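Local atomic coordinates of Syntaxin1 (PDB entry 2XHE), a protein that probably acts as a SNAP receptor that binds other SNARE proteins in membrane fusion. Residues B[52-57]-B[137-142]; B[69-74]-B[156-161]; B[143-148]-B[246-251]; B[163-168]-B[217-222]. One frame throughout, in Å; residues are numbered along the deposited sequence.

Contact 1 of 4, residues B[52-57]-B[137-142]; sequences RIRDNI and QSQHSS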
loop_
_atom_site.group_PDB
_atom_site.type_symbol
_atom_site.label_atom_id
_atom_site.label_comp_id
_atom_site.label_asym_id
_atom_site.label_seq_id
_atom_site.Cartn_x
_atom_site.Cartn_y
_atom_site.Cartn_z
ATOM N N ARG B 52 10.110 -3.329 28.825
ATOM C CA ARG B 52 9.200 -2.836 29.857
ATOM C C ARG B 52 7.922 -2.253 29.256
ATOM O O ARG B 52 6.823 -2.622 29.690
ATOM C CB ARG B 52 9.880 -1.794 30.757
ATOM C CG ARG B 52 9.622 -1.989 32.261
ATOM C CD ARG B 52 9.571 -0.679 33.050
ATOM N NE ARG B 52 10.596 0.292 32.669
ATOM C CZ ARG B 52 11.907 0.084 32.756
ATOM N NH1 ARG B 52 12.755 1.039 32.386
ATOM N NH2 ARG B 52 12.375 -1.080 33.200
ATOM N N ILE B 53 8.074 -1.343 28.276
ATOM C CA ILE B 53 6.936 -0.694 27.616
ATOM C C ILE B 53 6.056 -1.722 26.898
ATOM O O ILE B 53 4.838 -1.758 27.112
ATOM C CB ILE B 53 7.376 0.442 26.624
ATOM C CG1 ILE B 53 8.171 1.528 27.346
ATOM C CG2 ILE B 53 6.173 1.092 25.925
ATOM C CD1 ILE B 53 9.057 2.307 26.442
ATOM N N ARG B 54 6.660 -2.567 26.061
ATOM C CA ARG B 54 5.884 -3.622 25.407
ATOM C C ARG B 54 5.100 -4.403 26.458
ATOM O O ARG B 54 3.880 -4.548 26.351
ATOM C CB ARG B 54 6.760 -4.581 24.596
ATOM C CG ARG B 54 7.532 -3.944 23.468
ATOM C CD ARG B 54 7.767 -4.921 22.333
ATOM N NE ARG B 54 7.797 -4.203 21.068
ATOM C CZ ARG B 54 8.749 -3.340 20.729
ATOM N NH1 ARG B 54 9.760 -3.121 21.568
ATOM N NH2 ARG B 54 8.689 -2.698 19.559
ATOM N N ASP B 55 5.808 -4.888 27.479
ATOM C CA ASP B 55 5.191 -5.671 28.557
ATOM C C ASP B 55 4.060 -4.940 29.284
ATOM O O ASP B 55 2.986 -5.506 29.482
ATOM C CB ASP B 55 6.242 -6.161 29.561
ATOM C CG ASP B 55 7.028 -7.363 29.053
ATOM O OD1 ASP B 55 6.589 -7.991 28.066
ATOM O OD2 ASP B 55 8.087 -7.672 29.643
ATOM N N ASN B 56 4.300 -3.692 29.682
ATOM C CA ASN B 56 3.266 -2.898 30.328
ATOM C C ASN B 56 2.047 -2.738 29.430
ATOM O O ASN B 56 0.911 -2.887 29.898
ATOM C CB ASN B 56 3.794 -1.517 30.714
ATOM C CG ASN B 56 4.762 -1.560 31.871
ATOM O OD1 ASN B 56 4.993 -2.612 32.464
ATOM N ND2 ASN B 56 5.332 -0.410 32.208
ATOM N N ILE B 57 2.284 -2.420 28.150
ATOM C CA ILE B 57 1.204 -2.258 27.173
ATOM C C ILE B 57 0.324 -3.512 27.125
ATOM O O ILE B 57 -0.896 -3.422 27.278
ATOM C CB ILE B 57 1.730 -1.907 25.750
ATOM C CG1 ILE B 57 2.171 -0.451 25.666
ATOM C CG2 ILE B 57 0.664 -2.127 24.681
ATOM C CD1 ILE B 57 2.837 -0.125 24.350
ATOM N N GLN B 137 14.948 5.605 17.357
ATOM C CA GLN B 137 13.866 6.371 16.748
ATOM C C GLN B 137 12.702 5.513 16.265
ATOM O O GLN B 137 11.548 5.885 16.461
ATOM C CB GLN B 137 14.394 7.253 15.620
ATOM C CG GLN B 137 15.121 8.489 16.120
ATOM C CD GLN B 137 15.813 9.267 15.015
ATOM O OE1 GLN B 137 15.933 8.795 13.879
ATOM N NE2 GLN B 137 16.284 10.464 15.350
ATOM N N SER B 138 12.985 4.366 15.652
ATOM C CA SER B 138 11.897 3.486 15.228
ATOM C C SER B 138 11.186 2.824 16.406
ATOM O O SER B 138 9.970 2.640 16.366
ATOM C CB SER B 138 12.352 2.454 14.198
ATOM O OG SER B 138 13.551 1.838 14.593
ATOM N N GLN B 139 11.937 2.483 17.453
ATOM C CA GLN B 139 11.343 1.978 18.692
ATOM C C GLN B 139 10.447 3.039 19.333
ATOM O O GLN B 139 9.302 2.768 19.721
ATOM C CB GLN B 139 12.426 1.566 19.706
ATOM C CG GLN B 139 13.273 0.343 19.343
ATOM C CD GLN B 139 12.508 -0.974 19.420
ATOM O OE1 GLN B 139 11.362 -1.030 19.868
ATOM N NE2 GLN B 139 13.145 -2.041 18.967
ATOM N N HIS B 140 10.982 4.248 19.456
ATOM C CA HIS B 140 10.259 5.329 20.113
ATOM C C HIS B 140 8.939 5.630 19.402
ATOM O O HIS B 140 7.897 5.790 20.046
ATOM C CB HIS B 140 11.128 6.585 20.180
ATOM C CG HIS B 140 10.505 7.706 20.952
ATOM N ND1 HIS B 140 9.286 7.586 21.580
ATOM C CD2 HIS B 140 10.932 8.965 21.198
ATOM C CE1 HIS B 140 8.985 8.725 22.179
ATOM N NE2 HIS B 140 9.970 9.578 21.965
ATOM N N SER B 141 8.991 5.701 18.070
ATOM C CA SER B 141 7.814 5.989 17.265
ATOM C C SER B 141 6.787 4.877 17.372
ATOM O O SER B 141 5.641 5.104 17.766
ATOM C CB SER B 141 8.205 6.182 15.804
ATOM O OG SER B 141 8.968 7.366 15.648
ATOM N N SER B 142 7.205 3.670 17.020
ATOM C CA SER B 142 6.306 2.529 17.014
ATOM C C SER B 142 5.509 2.391 18.324
ATOM O O SER B 142 4.289 2.199 18.303
ATOM C CB SER B 142 7.092 1.255 16.718
ATOM O OG SER B 142 6.226 0.137 16.638
#
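Arg54 and Gln139 carry this contact between two helices, and its polar part comes down to one acceptor atom gripped twice. The guanidinium reaches Gln139 end-on: NH1 of Arg54 donates to OE1 of Gln139 at 3.1 Å with an N-H...O angle of 150°, and NH2 of Arg54 donates to the same OE1 at 3.2 Å. The oxygen lies in the guanidinium plane, at the edge between the two terminal nitrogens, whereas the amide plane of Gln139 stands nearly perpendicular to it, at 85°. Such a fork is likely to hold the amide in one rotation, with OE1 facing Arg54. The other end of the amide is also used, since NE2 of Gln139 bonds to a polar side chain of the partner protein.

Segment 52-57 belongs to helix 44-72 and segment 137-142 to helix 131-171, two members of the antiparallel three-helix bundle that forms the N-terminal domain of syntaxins. They run parallel to each other here, with helix 80-116 as the third member.

Packing contacts flank the bonds. Gln139 folds at its second torsion (chi2 -71°), which turns its amide back toward helix 44-72, where the side chain also packs on Phe46 and Val50. The Arg54 side chain rests on Leu143 and on an aromatic side chain of the partner protein. A methionine in place of Arg54 would probably leave OE1 of Gln139 without both donors and the amide freer to turn.

Contact 2 of 4, residues B[69-74]-B[156-161]; sequences QLHTES and DVQAEN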
loop_
_atom_site.group_PDB
_atom_site.type_symbol
_atom_site.label_atom_id
_atom_site.label_comp_id
_atom_site.label_asym_id
_atom_site.label_seq_id
_atom_site.Cartn_x
_atom_site.Cartn_y
_atom_site.Cartn_z
ATOM N N GLN B 69 -15.765 -5.892 31.798
ATOM C CA GLN B 69 -16.741 -6.717 32.512
ATOM C C GLN B 69 -17.151 -6.118 33.854
ATOM O O GLN B 69 -18.340 -5.960 34.134
ATOM C CB GLN B 69 -16.203 -8.130 32.728
ATOM C CG GLN B 69 -15.875 -8.856 31.447
ATOM C CD GLN B 69 -15.362 -10.253 31.700
ATOM O OE1 GLN B 69 -15.291 -10.704 32.845
ATOM N NE2 GLN B 69 -14.999 -10.953 30.628
ATOM N N LEU B 70 -16.165 -5.789 34.682
ATOM C CA LEU B 70 -16.438 -5.238 36.006
ATOM C C LEU B 70 -17.438 -4.080 35.977
ATOM O O LEU B 70 -18.132 -3.828 36.963
ATOM C CB LEU B 70 -15.138 -4.802 36.689
ATOM C CG LEU B 70 -14.133 -5.897 37.047
ATOM C CD1 LEU B 70 -12.994 -5.316 37.871
ATOM C CD2 LEU B 70 -14.821 -7.029 37.802
ATOM N N HIS B 71 -17.509 -3.381 34.848
ATOM C CA HIS B 71 -18.435 -2.262 34.691
ATOM C C HIS B 71 -19.854 -2.716 34.360
ATOM O O HIS B 71 -20.810 -2.333 35.044
ATOM C CB HIS B 71 -17.944 -1.303 33.608
ATOM C CG HIS B 71 -17.034 -0.232 34.117
ATOM N ND1 HIS B 71 -17.381 0.608 35.154
ATOM C CD2 HIS B 71 -15.796 0.148 33.724
ATOM C CE1 HIS B 71 -16.393 1.453 35.383
ATOM N NE2 HIS B 71 -15.417 1.195 34.529
ATOM N N THR B 72 -19.986 -3.516 33.303
ATOM C CA THR B 72 -21.291 -4.000 32.857
ATOM C C THR B 72 -21.851 -5.024 33.836
ATOM O O THR B 72 -23.011 -5.429 33.736
ATOM C CB THR B 72 -21.228 -4.633 31.447
ATOM O OG1 THR B 72 -20.346 -5.765 31.460
ATOM C CG2 THR B 72 -20.757 -3.609 30.403
ATOM N N GLU B 73 -21.013 -5.432 34.784
ATOM C CA GLU B 73 -21.403 -6.388 35.809
ATOM C C GLU B 73 -22.006 -5.663 37.016
ATOM O O GLU B 73 -22.808 -6.234 37.757
ATOM C CB GLU B 73 -20.197 -7.237 36.223
ATOM C CG GLU B 73 -20.532 -8.483 37.032
ATOM C CD GLU B 73 -19.305 -9.324 37.350
ATOM O OE1 GLU B 73 -18.398 -9.409 36.491
ATOM O OE2 GLU B 73 -19.250 -9.902 38.460
ATOM N N SER B 74 -21.626 -4.401 37.205
ATOM C CA SER B 74 -22.207 -3.586 38.268
ATOM C C SER B 74 -23.601 -3.091 37.888
ATOM O O SER B 74 -24.178 -2.252 38.575
ATOM C CB SER B 74 -21.299 -2.410 38.637
ATOM O OG SER B 74 -20.215 -2.828 39.446
ATOM N N ASP B 156 -12.258 4.578 25.472
ATOM C CA ASP B 156 -13.535 4.243 24.854
ATOM C C ASP B 156 -14.445 3.449 25.780
ATOM O O ASP B 156 -15.642 3.710 25.825
ATOM C CB ASP B 156 -13.338 3.511 23.525
ATOM C CG ASP B 156 -13.306 4.462 22.333
ATOM O OD1 ASP B 156 -13.570 5.675 22.514
ATOM O OD2 ASP B 156 -13.024 3.993 21.209
ATOM N N VAL B 157 -13.879 2.497 26.524
ATOM C CA VAL B 157 -14.660 1.694 27.473
ATOM C C VAL B 157 -15.090 2.503 28.703
ATOM O O VAL B 157 -16.144 2.242 29.282
ATOM C CB VAL B 157 -13.921 0.392 27.893
ATOM C CG1 VAL B 157 -12.526 0.701 28.380
ATOM C CG2 VAL B 157 -14.702 -0.364 28.964
ATOM N N GLN B 158 -14.286 3.493 29.090
ATOM C CA GLN B 158 -14.656 4.392 30.189
ATOM C C GLN B 158 -15.848 5.284 29.836
ATOM O O GLN B 158 -16.884 5.240 30.497
ATOM C CB GLN B 158 -13.464 5.242 30.644
ATOM C CG GLN B 158 -12.352 4.448 31.340
ATOM C CD GLN B 158 -12.792 3.800 32.660
ATOM O OE1 GLN B 158 -12.486 4.298 33.743
ATOM N NE2 GLN B 158 -13.497 2.682 32.564
ATOM N N ALA B 159 -15.704 6.093 28.796
ATOM C CA ALA B 159 -16.808 6.928 28.335
ATOM C C ALA B 159 -18.024 6.102 27.911
ATOM O O ALA B 159 -19.159 6.508 28.139
ATOM C CB ALA B 159 -16.353 7.816 27.201
ATOM N N GLU B 160 -17.776 4.951 27.291
ATOM C CA GLU B 160 -18.840 4.031 26.886
ATOM C C GLU B 160 -19.690 3.625 28.080
ATOM O O GLU B 160 -20.919 3.613 28.001
ATOM C CB GLU B 160 -18.241 2.783 26.227
ATOM C CG GLU B 160 -19.231 1.674 25.877
ATOM C CD GLU B 160 -18.576 0.527 25.100
ATOM O OE1 GLU B 160 -19.051 -0.623 25.217
ATOM O OE2 GLU B 160 -17.584 0.772 24.375
ATOM N N ASN B 161 -19.022 3.293 29.184
ATOM C CA ASN B 161 -19.704 2.885 30.409
ATOM C C ASN B 161 -20.285 4.065 31.191
ATOM O O ASN B 161 -21.333 3.931 31.815
ATOM C CB ASN B 161 -18.786 2.036 31.306
ATOM C CG ASN B 161 -18.913 0.536 31.033
ATOM O OD1 ASN B 161 -17.923 -0.145 30.759
ATOM N ND2 ASN B 161 -20.132 0.020 31.110
#
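His71 and Gln158 meet through a single hydrogen bond, NE2 of Gln158 donating to NE2 of His71 at 3.1 Å, so the imidazole nitrogen serves as acceptor. The donor sits 28° out of the ring plane, and the amide and ring planes are turned 46° against each other. Beside it, CB of Asn161 lies over one face of the His71 ring, 4.3 Å from its centroid and displaced toward the rim, in a CH-pi contact. The Thr72 methyl lies beside the Asn161 side chain.

These residues join helix 44-72, close to its C-terminal end, to helix 131-171 of the syntaxin three-helix bundle, and the backbones come nearest at His71 and Asn161, with CA atoms 6.8 Å apart. Replacing His71 by alanine would probably leave the Gln158 amide without its acceptor and open a gap beneath Asn161.

Further out, the bend of Gln158 at chi2 (-64°) swings its amide across toward the ring, although the side chain sets out away from segment 69-74. OE1 of Gln158 bonds to the hydroxyl of Ser225 on helix 214-237, which probably helps to hold the amide's rotation, while Met94 of helix 80-116 and Leu222 pack against His71.

Contact 3 of 4, residues B[143-148]-B[246-251]; sequences LSRKFV and MIDRIE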
loop_
_atom_site.group_PDB
_atom_site.type_symbol
_atom_site.label_atom_id
_atom_site.label_comp_id
_atom_site.label_asym_id
_atom_site.label_seq_id
_atom_site.Cartn_x
_atom_site.Cartn_y
_atom_site.Cartn_z
ATOM N N LEU B 143 6.199 2.496 19.456
ATOM C CA LEU B 143 5.581 2.222 20.750
ATOM C C LEU B 143 4.644 3.342 21.207
ATOM O O LEU B 143 3.600 3.085 21.825
ATOM C CB LEU B 143 6.655 1.942 21.815
ATOM C CG LEU B 143 7.444 0.639 21.643
ATOM C CD1 LEU B 143 8.639 0.590 22.580
ATOM C CD2 LEU B 143 6.545 -0.576 21.851
ATOM N N SER B 144 5.017 4.583 20.915
ATOM C CA SER B 144 4.142 5.700 21.221
ATOM C C SER B 144 2.800 5.504 20.529
ATOM O O SER B 144 1.749 5.721 21.124
ATOM C CB SER B 144 4.783 7.009 20.799
ATOM O OG SER B 144 6.002 7.190 21.487
ATOM N N ARG B 145 2.839 5.071 19.276
ATOM C CA ARG B 145 1.610 4.774 18.559
ATOM C C ARG B 145 0.884 3.627 19.238
ATOM O O ARG B 145 -0.272 3.777 19.631
ATOM C CB ARG B 145 1.864 4.493 17.064
ATOM C CG ARG B 145 2.219 5.745 16.232
ATOM C CD ARG B 145 2.233 5.490 14.701
ATOM N NE ARG B 145 3.357 4.657 14.264
ATOM C CZ ARG B 145 4.634 5.049 14.253
ATOM N NH1 ARG B 145 4.969 6.272 14.664
ATOM N NH2 ARG B 145 5.585 4.211 13.838
ATOM N N LYS B 146 1.561 2.491 19.396
ATOM C CA LYS B 146 0.966 1.337 20.082
ATOM C C LYS B 146 0.308 1.782 21.390
ATOM O O LYS B 146 -0.809 1.371 21.691
ATOM C CB LYS B 146 1.998 0.223 20.320
ATOM C CG LYS B 146 1.423 -1.109 20.816
ATOM C CD LYS B 146 0.509 -1.783 19.788
ATOM C CE LYS B 146 -0.978 -1.575 20.106
ATOM N NZ LYS B 146 -1.887 -2.053 19.013
ATOM N N PHE B 147 0.985 2.655 22.135
ATOM C CA PHE B 147 0.450 3.190 23.385
ATOM C C PHE B 147 -0.855 4.010 23.261
ATOM O O PHE B 147 -1.829 3.721 23.960
ATOM C CB PHE B 147 1.517 3.982 24.152
ATOM C CG PHE B 147 1.058 4.441 25.503
ATOM C CD1 PHE B 147 0.475 3.549 26.387
ATOM C CD2 PHE B 147 1.193 5.760 25.890
ATOM C CE1 PHE B 147 0.039 3.968 27.628
ATOM C CE2 PHE B 147 0.760 6.182 27.133
ATOM C CZ PHE B 147 0.179 5.291 27.996
ATOM N N VAL B 148 -0.867 5.025 22.392
ATOM C CA VAL B 148 -2.055 5.864 22.179
ATOM C C VAL B 148 -3.248 5.010 21.728
ATOM O O VAL B 148 -4.394 5.255 22.128
ATOM C CB VAL B 148 -1.780 7.027 21.152
ATOM C CG1 VAL B 148 -3.077 7.748 20.719
ATOM C CG2 VAL B 148 -0.791 8.045 21.720
ATOM N N MET B 246 6.725 9.935 8.418
ATOM C CA MET B 246 7.352 9.133 7.374
ATOM C C MET B 246 8.185 7.978 7.956
ATOM O O MET B 246 8.610 7.074 7.224
ATOM C CB MET B 246 8.244 10.040 6.515
ATOM C CG MET B 246 8.526 9.517 5.118
ATOM S SD MET B 246 7.058 9.320 4.075
ATOM C CE MET B 246 6.965 10.914 3.269
ATOM N N ILE B 247 8.411 8.013 9.271
ATOM C CA ILE B 247 9.277 7.039 9.950
ATOM C C ILE B 247 8.761 5.589 9.915
ATOM O O ILE B 247 9.557 4.642 9.907
ATOM C CB ILE B 247 9.604 7.467 11.415
ATOM C CG1 ILE B 247 10.531 6.447 12.093
ATOM C CG2 ILE B 247 8.329 7.654 12.226
ATOM C CD1 ILE B 247 11.363 7.031 13.224
ATOM N N ASP B 248 7.443 5.413 9.888
ATOM C CA ASP B 248 6.872 4.079 9.759
ATOM C C ASP B 248 7.153 3.432 8.399
ATOM O O ASP B 248 6.780 2.284 8.164
ATOM C CB ASP B 248 5.366 4.091 10.024
ATOM C CG ASP B 248 4.866 2.760 10.575
ATOM O OD1 ASP B 248 5.675 2.045 11.206
ATOM O OD2 ASP B 248 3.672 2.431 10.384
ATOM N N ARG B 249 7.797 4.168 7.501
ATOM C CA ARG B 249 8.130 3.640 6.179
ATOM C C ARG B 249 9.519 3.022 6.202
ATOM O O ARG B 249 10.473 3.663 6.645
ATOM C CB ARG B 249 8.027 4.746 5.124
ATOM C CG ARG B 249 6.652 4.835 4.465
ATOM C CD ARG B 249 6.426 3.655 3.517
ATOM N NE ARG B 249 5.010 3.356 3.313
ATOM C CZ ARG B 249 4.561 2.425 2.473
ATOM N NH1 ARG B 249 5.422 1.703 1.757
ATOM N NH2 ARG B 249 3.254 2.218 2.342
ATOM N N ILE B 250 9.631 1.769 5.759
ATOM C CA ILE B 250 10.907 1.054 5.867
ATOM C C ILE B 250 11.947 1.761 5.022
ATOM O O ILE B 250 12.989 2.185 5.526
ATOM C CB ILE B 250 10.830 -0.418 5.420
ATOM C CG1 ILE B 250 9.784 -1.193 6.216
ATOM C CG2 ILE B 250 12.165 -1.100 5.620
ATOM C CD1 ILE B 250 9.669 -2.642 5.780
ATOM N N GLU B 251 11.644 1.900 3.734
ATOM C CA GLU B 251 12.521 2.600 2.805
ATOM C C GLU B 251 13.143 3.850 3.423
ATOM O O GLU B 251 14.308 4.141 3.184
ATOM C CB GLU B 251 11.768 2.955 1.523
ATOM C CG GLU B 251 11.488 1.763 0.621
ATOM C CD GLU B 251 11.641 2.086 -0.862
ATOM O OE1 GLU B 251 11.104 3.130 -1.309
ATOM O OE2 GLU B 251 12.297 1.292 -1.583
#
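The two flat groups that meet here, the guanidinium of Arg145 and the carboxylate of Asp248, are turned 52° against each other, and OD1 of Asp248 approaches the guanidinium obliquely, neither over its face nor at its edge. A single branch makes the link: NH2 of Arg145 approaches OD1 of Asp248 at 3.4 Å, a salt bridge whose hydrogen bond is weak, bent to 132° at the hydrogen. Near the other terminal nitrogen the methyl CG2 of Ile247 lies 4.4 Å from NH1 of Arg145.

Arg145 projects from helix 131-171 of the N-terminal bundle, whereas Asp248 belongs to the region of T-SNARE coiled-coil homology. The contact joins the bundle to the SNARE region, consistent with the closed form known for syntaxins. Around Asp248 the chain is not yet helical: Met246 to Arg249 form a type I beta turn, closed by the bond from Arg249 N to Met246 O, and Arg249 is the N-cap of helix 250-255.

In Asp248 the carboxylate carbon swings away from the backbone N (chi1 -152°), toward the arginine. Its stronger polar partner is nonetheless the backbone of the partner protein, which bonds to the same OD1, and Arg145 itself packs on an acidic side chain of that protein.

Contact 4 of 4, residues B[163-168]-B[217-222]; sequences RRYGEN and KDIQQL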
loop_
_atom_site.group_PDB
_atom_site.type_symbol
_atom_site.label_atom_id
_atom_site.label_comp_id
_atom_site.label_asym_id
_atom_site.label_seq_id
_atom_site.Cartn_x
_atom_site.Cartn_y
_atom_site.Cartn_z
ATOM N N ARG B 163 -21.582 6.720 29.992
ATOM C CA ARG B 163 -22.791 7.167 29.310
ATOM C C ARG B 163 -23.992 6.324 29.740
ATOM O O ARG B 163 -25.079 6.854 29.963
ATOM C CB ARG B 163 -22.596 7.121 27.790
ATOM C CG ARG B 163 -23.844 7.423 26.969
ATOM C CD ARG B 163 -23.494 7.815 25.529
ATOM N NE ARG B 163 -22.311 7.118 25.021
ATOM C CZ ARG B 163 -22.291 5.845 24.638
ATOM N NH1 ARG B 163 -23.391 5.104 24.714
ATOM N NH2 ARG B 163 -21.166 5.306 24.189
ATOM N N ARG B 164 -23.785 5.015 29.866
ATOM C CA ARG B 164 -24.843 4.113 30.318
ATOM C C ARG B 164 -24.867 3.969 31.844
ATOM O O ARG B 164 -25.823 3.433 32.406
ATOM C CB ARG B 164 -24.722 2.738 29.651
ATOM C CG ARG B 164 -23.412 2.018 29.920
ATOM C CD ARG B 164 -23.560 0.509 29.751
ATOM N NE ARG B 164 -24.073 0.130 28.436
ATOM C CZ ARG B 164 -23.333 -0.385 27.455
ATOM N NH1 ARG B 164 -23.895 -0.701 26.296
ATOM N NH2 ARG B 164 -22.034 -0.589 27.634
ATOM N N TYR B 165 -23.815 4.450 32.503
ATOM C CA TYR B 165 -23.740 4.474 33.965
ATOM C C TYR B 165 -24.496 5.686 34.473
ATOM O O TYR B 165 -24.404 6.049 35.642
ATOM C CB TYR B 165 -22.288 4.574 34.422
ATOM C CG TYR B 165 -21.840 3.494 35.377
ATOM C CD1 TYR B 165 -21.623 2.195 34.936
ATOM C CD2 TYR B 165 -21.600 3.782 36.710
ATOM C CE1 TYR B 165 -21.198 1.209 35.800
ATOM C CE2 TYR B 165 -21.174 2.807 37.582
ATOM C CZ TYR B 165 -20.974 1.520 37.123
ATOM O OH TYR B 165 -20.551 0.541 37.997
ATOM N N GLY B 166 -25.219 6.327 33.564
ATOM C CA GLY B 166 -26.070 7.445 33.903
ATOM C C GLY B 166 -27.440 7.204 33.312
ATOM O O GLY B 166 -28.446 7.596 33.890
ATOM N N GLU B 167 -27.471 6.543 32.157
ATOM C CA GLU B 167 -28.724 6.238 31.471
ATOM C C GLU B 167 -29.479 5.103 32.154
ATOM O O GLU B 167 -30.518 5.320 32.779
ATOM C CB GLU B 167 -28.468 5.865 30.008
ATOM C CG GLU B 167 -28.076 7.033 29.114
ATOM C CD GLU B 167 -27.816 6.605 27.676
ATOM O OE1 GLU B 167 -27.846 5.386 27.402
ATOM O OE2 GLU B 167 -27.580 7.489 26.822
ATOM N N ASN B 168 -28.952 3.890 32.023
ATOM C CA ASN B 168 -29.612 2.702 32.558
ATOM C C ASN B 168 -29.269 2.407 34.022
ATOM O O ASN B 168 -29.383 1.262 34.467
ATOM C CB ASN B 168 -29.310 1.473 31.688
ATOM C CG ASN B 168 -29.949 1.553 30.307
ATOM O OD1 ASN B 168 -30.724 2.465 30.015
ATOM N ND2 ASN B 168 -29.628 0.588 29.453
ATOM N N LYS B 217 -20.349 8.828 42.999
ATOM C CA LYS B 217 -18.927 8.627 43.252
ATOM C C LYS B 217 -18.320 7.767 42.147
ATOM O O LYS B 217 -17.113 7.808 41.906
ATOM C CB LYS B 217 -18.699 7.975 44.623
ATOM C CG LYS B 217 -18.995 8.873 45.818
ATOM C CD LYS B 217 -20.379 8.610 46.398
ATOM C CE LYS B 217 -20.534 9.269 47.771
ATOM N NZ LYS B 217 -21.751 8.821 48.524
ATOM N N ASP B 218 -19.170 6.992 41.480
ATOM C CA ASP B 218 -18.729 6.089 40.423
ATOM C C ASP B 218 -18.655 6.790 39.066
ATOM O O ASP B 218 -17.847 6.420 38.214
ATOM C CB ASP B 218 -19.650 4.865 40.343
ATOM C CG ASP B 218 -19.391 3.855 41.454
ATOM O OD1 ASP B 218 -18.282 3.864 42.034
ATOM O OD2 ASP B 218 -20.298 3.044 41.739
ATOM N N ILE B 219 -19.500 7.797 38.868
ATOM C CA ILE B 219 -19.490 8.574 37.633
ATOM C C ILE B 219 -18.316 9.551 37.600
ATOM O O ILE B 219 -17.649 9.691 36.579
ATOM C CB ILE B 219 -20.824 9.336 37.408
ATOM C CG1 ILE B 219 -21.788 8.499 36.561
ATOM C CG2 ILE B 219 -20.582 10.682 36.723
ATOM C CD1 ILE B 219 -22.027 7.111 37.094
ATOM N N GLN B 220 -18.062 10.219 38.717
ATOM C CA GLN B 220 -16.976 11.187 38.780
ATOM C C GLN B 220 -15.610 10.494 38.774
ATOM O O GLN B 220 -14.581 11.139 38.568
ATOM C CB GLN B 220 -17.126 12.076 40.014
ATOM C CG GLN B 220 -17.029 11.312 41.328
ATOM C CD GLN B 220 -17.450 12.142 42.527
ATOM O OE1 GLN B 220 -18.170 13.137 42.391
ATOM N NE2 GLN B 220 -17.009 11.731 43.713
ATOM N N GLN B 221 -15.597 9.184 39.011
ATOM C CA GLN B 221 -14.375 8.399 38.839
ATOM C C GLN B 221 -14.045 8.347 37.348
ATOM O O GLN B 221 -12.990 8.810 36.908
ATOM C CB GLN B 221 -14.539 6.979 39.398
ATOM C CG GLN B 221 -14.060 6.780 40.841
ATOM C CD GLN B 221 -12.577 6.444 40.943
ATOM O OE1 GLN B 221 -11.720 7.245 40.571
ATOM N NE2 GLN B 221 -12.271 5.255 41.457
ATOM N N LEU B 222 -14.974 7.791 36.576
ATOM C CA LEU B 222 -14.855 7.733 35.130
ATOM C C LEU B 222 -14.526 9.097 34.530
ATOM O O LEU B 222 -14.023 9.184 33.412
ATOM C CB LEU B 222 -16.153 7.204 34.526
ATOM C CG LEU B 222 -16.592 5.855 35.081
ATOM C CD1 LEU B 222 -17.769 5.323 34.295
ATOM C CD2 LEU B 222 -15.437 4.878 35.029
#
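Tyr165 and Ile219 are brought together by two torsions. The first torsion of Tyr165 (chi1 -125°) swings the ring across toward helix 214-237; in Ile219 the second torsion (chi2 53°) folds the terminal methyl back toward the tyrosine. CD1 of Ile219 consequently comes to the edge of the ring, in its plane, 3.4 Å from CD2 of Tyr165, and touches CB of Tyr165 as well at 3.7 Å. The two side chains lie alongside and point opposite ways, and no hydrogen bond joins the segments.

Here helix 131-171, the last of the three-helix bundle, packs in roughly the opposite direction against helix 214-237 of the T-SNARE homology region, so that a fourth helix is laid on the bundle, consistent with the closed syntaxin fold. The backbones are nearest at Tyr165 and Ile219, whose CA atoms are 7.0 Å apart.

A second touch comes from Asp218, where the methylene does the packing: its CB lies 3.8 Å from CE2 of Tyr165, again at the ring edge, with the carboxylate plane turned 70° from the ring. OD1 of Asp218 is engaged by a weak hydrogen bond from Asn87. Leu222, one turn on, directs its CB toward helix 131-171 and packs on Gln158 and on Met94 of helix 80-116.

Helix 131-171 takes part in all four contacts. Contacts 1 and 2 join it to helix 44-72 at places 27 Å apart between centres, both inside the three-helix bundle and both using a glutamine amide, as acceptor in contact 1 and as donor in contact 2; contact 2 is buried, contact 1 only partly. Contacts 3 and 4 instead tie it to the SNARE region, on opposite sides of the chain's centre: the surface one relies on opposite charges, the buried one on apolar side chains. Neighbours touch in pairs. Contacts 2 and 4 meet where Ser74 packs on Tyr165, while contacts 1 and 3 touch through Ile57 on Lys146 and Ile247 on Ser141.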